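Local coordinates for protein omega transaminase (Pseudomonas sp., PDB 5LHA) that probably transfers amino groups between amines and keto acids or ketones, as a fold type I, pyridoxal-phosphate-dependent omega transaminase, at residues Q203-E214 / D245-R256. Sequence-based numbering, arbitrary orientation.
Sequences QALTAHCIRQLE and DYWPRLREVCDR
T206 meets Y246 where the backbones come nearest, CA to CA 5.3 Å, and helices 203-214 and 246-256 run on nearly parallel, their axes approaching to 10.1 Å and crossing at -22°. I210 is the knob, set among Y246, R249, L250 and V253. Its chi1 of -67° sets CG1 anti to the carbonyl carbon and CG2 anti to the backbone N; I210 CG2 then lies 3.6 Å from R249 NH2, while CG1 stands over one guanidinium face and CD1 reaches toward the backbone of R249. Were R249 an alanine, the guanidinium over I210 would be gone, which is likely to leave a gap beside I210 and A207, whose CB lies 4.1 Å from R249 NH1. Deeper in, L213 CD2 touches L250 CD1 (3.6 Å) and V253 CG1; L213 and L250 also pack on L228 of strand 225-230. T206 puts CG2 at the edge of the Y246 ring and OG1 3.1 Å from D245 OD1. At the far end R256 NH1 forms a salt bridge on the anti side of the E214 carboxylate, 35° out of its plane, though 2.5 Å to OE2 is doubtfully short. The chemistry thus grades from an apolar seam against the central sheet to a charged outer margin.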
ATOM      1  N   GLN A 203     -17.890 -31.409  10.431  1.00 31.60           N
ATOM      2  CA  GLN A 203     -16.497 -31.855  10.421  1.00 33.03           C
ATOM      3  C   GLN A 203     -15.881 -31.695   9.035  1.00 33.21           C
ATOM      4  O   GLN A 203     -14.728 -31.266   8.907  1.00 34.03           O
ATOM      5  CB  GLN A 203     -16.394 -33.307  10.900  1.00 34.86           C
ATOM      6  CG  GLN A 203     -14.962 -33.809  11.141  1.00 35.40           C
ATOM      7  CD  GLN A 203     -14.186 -34.115   9.855  1.00 37.34           C
ATOM      8  OE1 GLN A 203     -14.732 -34.676   8.899  1.00 38.15           O
ATOM      9  NE2 GLN A 203     -12.906 -33.738   9.830  1.00 36.05           N
ATOM     10  N   ALA A 204     -16.629 -32.041   7.985  1.00 33.21           N
ATOM     11  CA  ALA A 204     -16.111 -31.864   6.636  1.00 34.67           C
ATOM     12  C   ALA A 204     -15.926 -30.390   6.291  1.00 34.79           C
ATOM     13  O   ALA A 204     -15.010 -30.045   5.537  1.00 35.36           O
ATOM     14  CB  ALA A 204     -17.035 -32.542   5.628  1.00 36.16           C
ATOM     15  N   LEU A 205     -16.779 -29.512   6.831  1.00 34.23           N
ATOM     16  CA  LEU A 205     -16.672 -28.081   6.544  1.00 33.59           C
ATOM     17  C   LEU A 205     -15.486 -27.454   7.270  1.00 33.27           C
ATOM     18  O   LEU A 205     -14.802 -26.584   6.719  1.00 34.96           O
ATOM     19  CB  LEU A 205     -17.975 -27.367   6.918  1.00 31.33           C
ATOM     20  CG  LEU A 205     -18.087 -25.871   6.609  1.00 29.30           C
ATOM     21  CD1 LEU A 205     -17.912 -25.573   5.121  1.00 29.31           C
ATOM     22  CD2 LEU A 205     -19.418 -25.357   7.089  1.00 29.27           C
ATOM     23  N   THR A 206     -15.274 -27.826   8.531  1.00 33.40           N
ATOM     24  CA  THR A 206     -14.081 -27.379   9.240  1.00 32.20           C
ATOM     25  C   THR A 206     -12.815 -27.786   8.503  1.00 30.23           C
ATOM     26  O   THR A 206     -11.886 -26.981   8.360  1.00 26.95           O
ATOM     27  CB  THR A 206     -14.071 -27.946  10.656  1.00 33.13           C
ATOM     28  OG1 THR A 206     -15.156 -27.387  11.401  1.00 33.86           O
ATOM     29  CG2 THR A 206     -12.750 -27.640  11.362  1.00 33.11           C
ATOM     30  N   ALA A 207     -12.772 -29.034   8.018  1.00 32.23           N
ATOM     31  CA  ALA A 207     -11.579 -29.550   7.350  1.00 30.32           C
ATOM     32  C   ALA A 207     -11.279 -28.793   6.059  1.00 29.49           C
ATOM     33  O   ALA A 207     -10.115 -28.492   5.764  1.00 27.46           O
ATOM     34  CB  ALA A 207     -11.748 -31.044   7.076  1.00 29.36           C
ATOM     35  N   HIS A 208     -12.314 -28.497   5.267  1.00 31.86           N
ATOM     36  CA  HIS A 208     -12.140 -27.677   4.072  1.00 32.92           C
ATOM     37  C   HIS A 208     -11.531 -26.324   4.431  1.00 33.43           C
ATOM     38  O   HIS A 208     -10.610 -25.841   3.760  1.00 33.72           O
ATOM     39  CB  HIS A 208     -13.484 -27.489   3.362  1.00 33.22           C
ATOM     40  CG  HIS A 208     -13.951 -28.697   2.611  1.00 34.39           C
ATOM     41  ND1 HIS A 208     -13.186 -29.330   1.657  1.00 35.65           N
ATOM     42  CD2 HIS A 208     -15.117 -29.385   2.678  1.00 35.41           C
ATOM     43  CE1 HIS A 208     -13.860 -30.358   1.168  1.00 36.41           C
ATOM     44  NE2 HIS A 208     -15.033 -30.415   1.774  1.00 36.27           N
ATOM     45  N   CYS A 209     -12.043 -25.695   5.495  1.00 34.15           N
ATOM     46  CA  CYS A 209     -11.613 -24.344   5.833  1.00 34.54           C
ATOM     47  C   CYS A 209     -10.171 -24.341   6.328  1.00 37.21           C
ATOM     48  O   CYS A 209      -9.363 -23.504   5.906  1.00 37.05           O
ATOM     49  CB  CYS A 209     -12.548 -23.758   6.893  1.00 33.79           C
ATOM     50  SG  CYS A 209     -14.234 -23.432   6.312  1.00 32.95           S
ATOM     51  N   ILE A 210      -9.821 -25.301   7.193  1.00 37.91           N
ATOM     52  CA  ILE A 210      -8.461 -25.393   7.722  1.00 35.03           C
ATOM     53  C   ILE A 210      -7.457 -25.679   6.612  1.00 35.58           C
ATOM     54  O   ILE A 210      -6.372 -25.085   6.568  1.00 34.75           O
ATOM     55  CB  ILE A 210      -8.408 -26.462   8.827  1.00 32.93           C
ATOM     56  CG1 ILE A 210      -9.222 -25.982  10.018  1.00 31.55           C
ATOM     57  CG2 ILE A 210      -6.984 -26.730   9.254  1.00 31.67           C
ATOM     58  CD1 ILE A 210      -8.674 -24.709  10.597  1.00 31.89           C
ATOM     59  N   ARG A 211      -7.796 -26.594   5.701  1.00 36.22           N
ATOM     60  CA  ARG A 211      -6.911 -26.858   4.572  1.00 36.75           C
ATOM     61  C   ARG A 211      -6.691 -25.597   3.740  1.00 35.27           C
ATOM     62  O   ARG A 211      -5.562 -25.313   3.319  1.00 34.35           O
ATOM     63  CB  ARG A 211      -7.474 -27.991   3.716  1.00 38.19           C
ATOM     64  CG  ARG A 211      -6.802 -28.124   2.374  1.00 39.64           C
ATOM     65  CD  ARG A 211      -7.367 -29.294   1.590  1.00 41.53           C
ATOM     66  NE  ARG A 211      -7.208 -29.106   0.151  1.00 41.68           N
ATOM     67  CZ  ARG A 211      -7.617 -29.975  -0.764  1.00 42.63           C
ATOM     68  NH1 ARG A 211      -8.210 -31.102  -0.390  1.00 42.80           N
ATOM     69  NH2 ARG A 211      -7.433 -29.718  -2.054  1.00 43.41           N
ATOM     70  N   GLN A 212      -7.756 -24.822   3.509  1.00 33.37           N
ATOM     71  CA  GLN A 212      -7.609 -23.535   2.837  1.00 34.29           C
ATOM     72  C   GLN A 212      -6.680 -22.614   3.620  1.00 36.16           C
ATOM     73  O   GLN A 212      -5.893 -21.864   3.032  1.00 36.58           O
ATOM     74  CB  GLN A 212      -8.978 -22.872   2.653  1.00 33.30           C
ATOM     75  CG  GLN A 212      -8.938 -21.504   1.974  1.00 33.57           C
ATOM     76  CD  GLN A 212     -10.298 -20.811   1.956  1.00 33.92           C
ATOM     77  OE1 GLN A 212     -10.703 -20.181   2.933  1.00 34.19           O
ATOM     78  NE2 GLN A 212     -11.003 -20.921   0.840  1.00 33.79           N
ATOM     79  N   LEU A 213      -6.783 -22.632   4.949  1.00 37.61           N
ATOM     80  CA  LEU A 213      -5.938 -21.772   5.773  1.00 37.79           C
ATOM     81  C   LEU A 213      -4.458 -22.151   5.661  1.00 36.99           C
ATOM     82  O   LEU A 213      -3.590 -21.275   5.537  1.00 35.10           O
ATOM     83  CB  LEU A 213      -6.429 -21.816   7.223  1.00 37.58           C
ATOM     84  CG  LEU A 213      -5.557 -21.200   8.314  1.00 36.83           C
ATOM     85  CD1 LEU A 213      -5.368 -19.723   8.087  1.00 35.96           C
ATOM     86  CD2 LEU A 213      -6.209 -21.446   9.662  1.00 37.11           C
ATOM     87  N   GLU A 214      -4.145 -23.450   5.712  1.00 37.99           N
ATOM     88  CA  GLU A 214      -2.754 -23.873   5.548  1.00 40.63           C
ATOM     89  C   GLU A 214      -2.205 -23.471   4.189  1.00 41.12           C
ATOM     90  O   GLU A 214      -1.045 -23.053   4.076  1.00 43.21           O
ATOM     91  CB  GLU A 214      -2.615 -25.381   5.721  1.00 43.06           C
ATOM     92  CG  GLU A 214      -2.868 -25.856   7.109  1.00 45.81           C
ATOM     93  CD  GLU A 214      -2.942 -27.360   7.208  1.00 47.42           C
ATOM     94  OE1 GLU A 214      -3.101 -28.045   6.173  1.00 48.30           O
ATOM     95  OE2 GLU A 214      -2.850 -27.863   8.343  1.00 47.94           O
ATOM     96  N   ASP A 245     -15.249 -27.969  16.227  1.00 37.65           N
ATOM     97  CA  ASP A 245     -13.828 -28.242  16.072  1.00 39.07           C
ATOM     98  C   ASP A 245     -13.086 -27.167  15.281  1.00 36.12           C
ATOM     99  O   ASP A 245     -11.867 -27.275  15.118  1.00 36.53           O
ATOM    100  CB  ASP A 245     -13.629 -29.616  15.422  1.00 44.84           C
ATOM    101  CG  ASP A 245     -14.456 -29.789  14.164  1.00 50.05           C
ATOM    102  OD1 ASP A 245     -15.428 -29.026  13.980  1.00 51.31           O
ATOM    103  OD2 ASP A 245     -14.128 -30.682  13.354  1.00 52.84           O
ATOM    104  N   TYR A 246     -13.778 -26.143  14.776  1.00 34.16           N
ATOM    105  CA  TYR A 246     -13.103 -25.140  13.953  1.00 35.33           C
ATOM    106  C   TYR A 246     -12.104 -24.308  14.757  1.00 33.44           C
ATOM    107  O   TYR A 246     -10.944 -24.161  14.354  1.00 30.98           O
ATOM    108  CB  TYR A 246     -14.122 -24.233  13.266  1.00 36.54           C
ATOM    109  CG  TYR A 246     -13.458 -23.146  12.445  1.00 35.57           C
ATOM    110  CD1 TYR A 246     -12.778 -23.455  11.272  1.00 33.82           C
ATOM    111  CD2 TYR A 246     -13.511 -21.814  12.840  1.00 35.28           C
ATOM    112  CE1 TYR A 246     -12.168 -22.471  10.515  1.00 32.41           C
ATOM    113  CE2 TYR A 246     -12.908 -20.822  12.085  1.00 33.57           C
ATOM    114  CZ  TYR A 246     -12.239 -21.157  10.925  1.00 32.73           C
ATOM    115  OH  TYR A 246     -11.637 -20.172  10.174  1.00 31.72           O
ATOM    116  N   TRP A 247     -12.547 -23.703  15.864  1.00 34.38           N
ATOM    117  CA  TRP A 247     -11.652 -22.835  16.625  1.00 34.23           C
ATOM    118  C   TRP A 247     -10.485 -23.600  17.251  1.00 34.71           C
ATOM    119  O   TRP A 247      -9.361 -23.080  17.261  1.00 35.59           O
ATOM    120  CB  TRP A 247     -12.426 -22.048  17.691  1.00 34.70           C
ATOM    121  CG  TRP A 247     -12.905 -20.719  17.162  1.00 34.36           C
ATOM    122  CD1 TRP A 247     -13.999 -20.495  16.372  1.00 33.49           C
ATOM    123  CD2 TRP A 247     -12.269 -19.445  17.334  1.00 33.24           C
ATOM    124  NE1 TRP A 247     -14.095 -19.158  16.064  1.00 32.80           N
ATOM    125  CE2 TRP A 247     -13.044 -18.493  16.638  1.00 33.03           C
ATOM    126  CE3 TRP A 247     -11.126 -19.016  18.013  1.00 31.76           C
ATOM    127  CZ2 TRP A 247     -12.718 -17.137  16.613  1.00 32.76           C
ATOM    128  CZ3 TRP A 247     -10.801 -17.675  17.985  1.00 31.32           C
ATOM    129  CH2 TRP A 247     -11.592 -16.750  17.286  1.00 32.81           C
ATOM    130  N   PRO A 248     -10.683 -24.816  17.777  1.00 35.77           N
ATOM    131  CA  PRO A 248      -9.509 -25.602  18.203  1.00 37.42           C
ATOM    132  C   PRO A 248      -8.505 -25.868  17.089  1.00 35.94           C
ATOM    133  O   PRO A 248      -7.292 -25.824  17.333  1.00 33.32           O
ATOM    134  CB  PRO A 248     -10.140 -26.898  18.731  1.00 38.40           C
ATOM    135  CG  PRO A 248     -11.477 -26.461  19.232  1.00 37.76           C
ATOM    136  CD  PRO A 248     -11.941 -25.423  18.262  1.00 36.51           C
ATOM    137  N   ARG A 249      -8.966 -26.152  15.871  1.00 36.66           N
ATOM    138  CA  ARG A 249      -8.031 -26.355  14.770  1.00 36.72           C
ATOM    139  C   ARG A 249      -7.496 -25.043  14.222  1.00 36.24           C
ATOM    140  O   ARG A 249      -6.478 -25.045  13.522  1.00 34.58           O
ATOM    141  CB  ARG A 249      -8.692 -27.163  13.657  1.00 37.23           C
ATOM    142  CG  ARG A 249      -9.087 -28.569  14.076  1.00 37.45           C
ATOM    143  CD  ARG A 249      -9.537 -29.386  12.883  1.00 37.52           C
ATOM    144  NE  ARG A 249      -8.497 -29.444  11.854  1.00 37.29           N
ATOM    145  CZ  ARG A 249      -8.540 -30.227  10.780  1.00 36.72           C
ATOM    146  NH1 ARG A 249      -9.578 -31.035  10.577  1.00 35.02           N
ATOM    147  NH2 ARG A 249      -7.542 -30.202   9.905  1.00 38.17           N
ATOM    148  N   LEU A 250      -8.172 -23.927  14.518  1.00 36.85           N
ATOM    149  CA  LEU A 250      -7.599 -22.609  14.271  1.00 35.76           C
ATOM    150  C   LEU A 250      -6.384 -22.377  15.160  1.00 37.11           C
ATOM    151  O   LEU A 250      -5.300 -22.027  14.678  1.00 35.72           O
ATOM    152  CB  LEU A 250      -8.659 -21.543  14.525  1.00 34.20           C
ATOM    153  CG  LEU A 250      -8.615 -20.263  13.703  1.00 33.74           C
ATOM    154  CD1 LEU A 250      -8.617 -20.602  12.227  1.00 33.75           C
ATOM    155  CD2 LEU A 250      -9.810 -19.403  14.065  1.00 33.76           C
ATOM    156  N   ARG A 251      -6.560 -22.581  16.472  1.00 38.33           N
ATOM    157  CA  ARG A 251      -5.472 -22.465  17.440  1.00 38.73           C
ATOM    158  C   ARG A 251      -4.271 -23.318  17.045  1.00 40.72           C
ATOM    159  O   ARG A 251      -3.122 -22.874  17.143  1.00 42.14           O
ATOM    160  CB  ARG A 251      -5.991 -22.874  18.822  1.00 37.72           C
ATOM    161  CG  ARG A 251      -4.994 -22.828  19.992  1.00 36.83           C
ATOM    162  CD  ARG A 251      -4.616 -21.422  20.422  1.00 34.14           C
ATOM    163  NE  ARG A 251      -3.492 -20.875  19.670  1.00 31.54           N
ATOM    164  CZ  ARG A 251      -3.008 -19.654  19.862  1.00 29.94           C
ATOM    165  NH1 ARG A 251      -3.558 -18.862  20.769  1.00 31.69           N
ATOM    166  NH2 ARG A 251      -1.984 -19.220  19.150  1.00 28.08           N
ATOM    167  N   GLU A 252      -4.518 -24.555  16.612  1.00 41.74           N
ATOM    168  CA  GLU A 252      -3.416 -25.451  16.282  1.00 42.72           C
ATOM    169  C   GLU A 252      -2.634 -24.944  15.080  1.00 40.56           C
ATOM    170  O   GLU A 252      -1.397 -24.953  15.086  1.00 38.74           O
ATOM    171  CB  GLU A 252      -3.949 -26.849  15.990  1.00 45.77           C
ATOM    172  CG  GLU A 252      -4.520 -27.565  17.187  1.00 49.76           C
ATOM    173  CD  GLU A 252      -5.349 -28.764  16.777  1.00 52.79           C
ATOM    174  OE1 GLU A 252      -5.469 -29.018  15.554  1.00 53.43           O
ATOM    175  OE2 GLU A 252      -5.890 -29.440  17.672  1.00 54.17           O
ATOM    176  N   VAL A 253      -3.338 -24.493  14.041  1.00 40.69           N
ATOM    177  CA  VAL A 253      -2.664 -24.052  12.823  1.00 40.97           C
ATOM    178  C   VAL A 253      -1.827 -22.807  13.087  1.00 38.76           C
ATOM    179  O   VAL A 253      -0.696 -22.689  12.600  1.00 36.09           O
ATOM    180  CB  VAL A 253      -3.695 -23.825  11.699  1.00 41.81           C
ATOM    181  CG1 VAL A 253      -3.026 -23.226  10.477  1.00 41.14           C
ATOM    182  CG2 VAL A 253      -4.362 -25.138  11.329  1.00 42.83           C
ATOM    183  N   CYS A 254      -2.361 -21.869  13.873  1.00 40.38           N
ATOM    184  CA  CYS A 254      -1.600 -20.676  14.232  1.00 41.11           C
ATOM    185  C   CYS A 254      -0.344 -21.043  15.012  1.00 42.64           C
ATOM    186  O   CYS A 254       0.708 -20.411  14.852  1.00 40.30           O
ATOM    187  CB  CYS A 254      -2.474 -19.719  15.047  1.00 40.75           C
ATOM    188  SG  CYS A 254      -3.779 -18.869  14.118  1.00 39.01           S
ATOM    189  N   ASP A 255      -0.434 -22.075  15.854  1.00 47.90           N
ATOM    190  CA  ASP A 255       0.720 -22.490  16.649  1.00 51.16           C
ATOM    191  C   ASP A 255       1.828 -23.064  15.774  1.00 49.89           C
ATOM    192  O   ASP A 255       3.014 -22.840  16.043  1.00 50.27           O
ATOM    193  CB  ASP A 255       0.295 -23.523  17.695  1.00 53.73           C
ATOM    194  CG  ASP A 255      -0.440 -22.906  18.863  1.00 56.48           C
ATOM    195  OD1 ASP A 255      -0.188 -21.724  19.180  1.00 57.09           O
ATOM    196  OD2 ASP A 255      -1.264 -23.618  19.475  1.00 57.96           O
ATOM    197  N   ARG A 256       1.462 -23.794  14.716  1.00 50.22           N
ATOM    198  CA  ARG A 256       2.448 -24.319  13.774  1.00 50.27           C
ATOM    199  C   ARG A 256       3.352 -23.222  13.231  1.00 47.61           C
ATOM    200  O   ARG A 256       4.496 -23.489  12.849  1.00 47.88           O
ATOM    201  CB  ARG A 256       1.738 -25.025  12.617  1.00 52.73           C
ATOM    202  CG  ARG A 256       2.300 -26.395  12.248  1.00 55.76           C
ATOM    203  CD  ARG A 256       1.303 -27.159  11.386  1.00 57.84           C
ATOM    204  NE  ARG A 256       0.057 -27.377  12.120  1.00 60.16           N
ATOM    205  CZ  ARG A 256      -1.094 -27.745  11.568  1.00 60.67           C
ATOM    206  NH1 ARG A 256      -1.171 -27.941  10.260  1.00 60.40           N
ATOM    207  NH2 ARG A 256      -2.168 -27.909  12.331  1.00 60.98           N
TER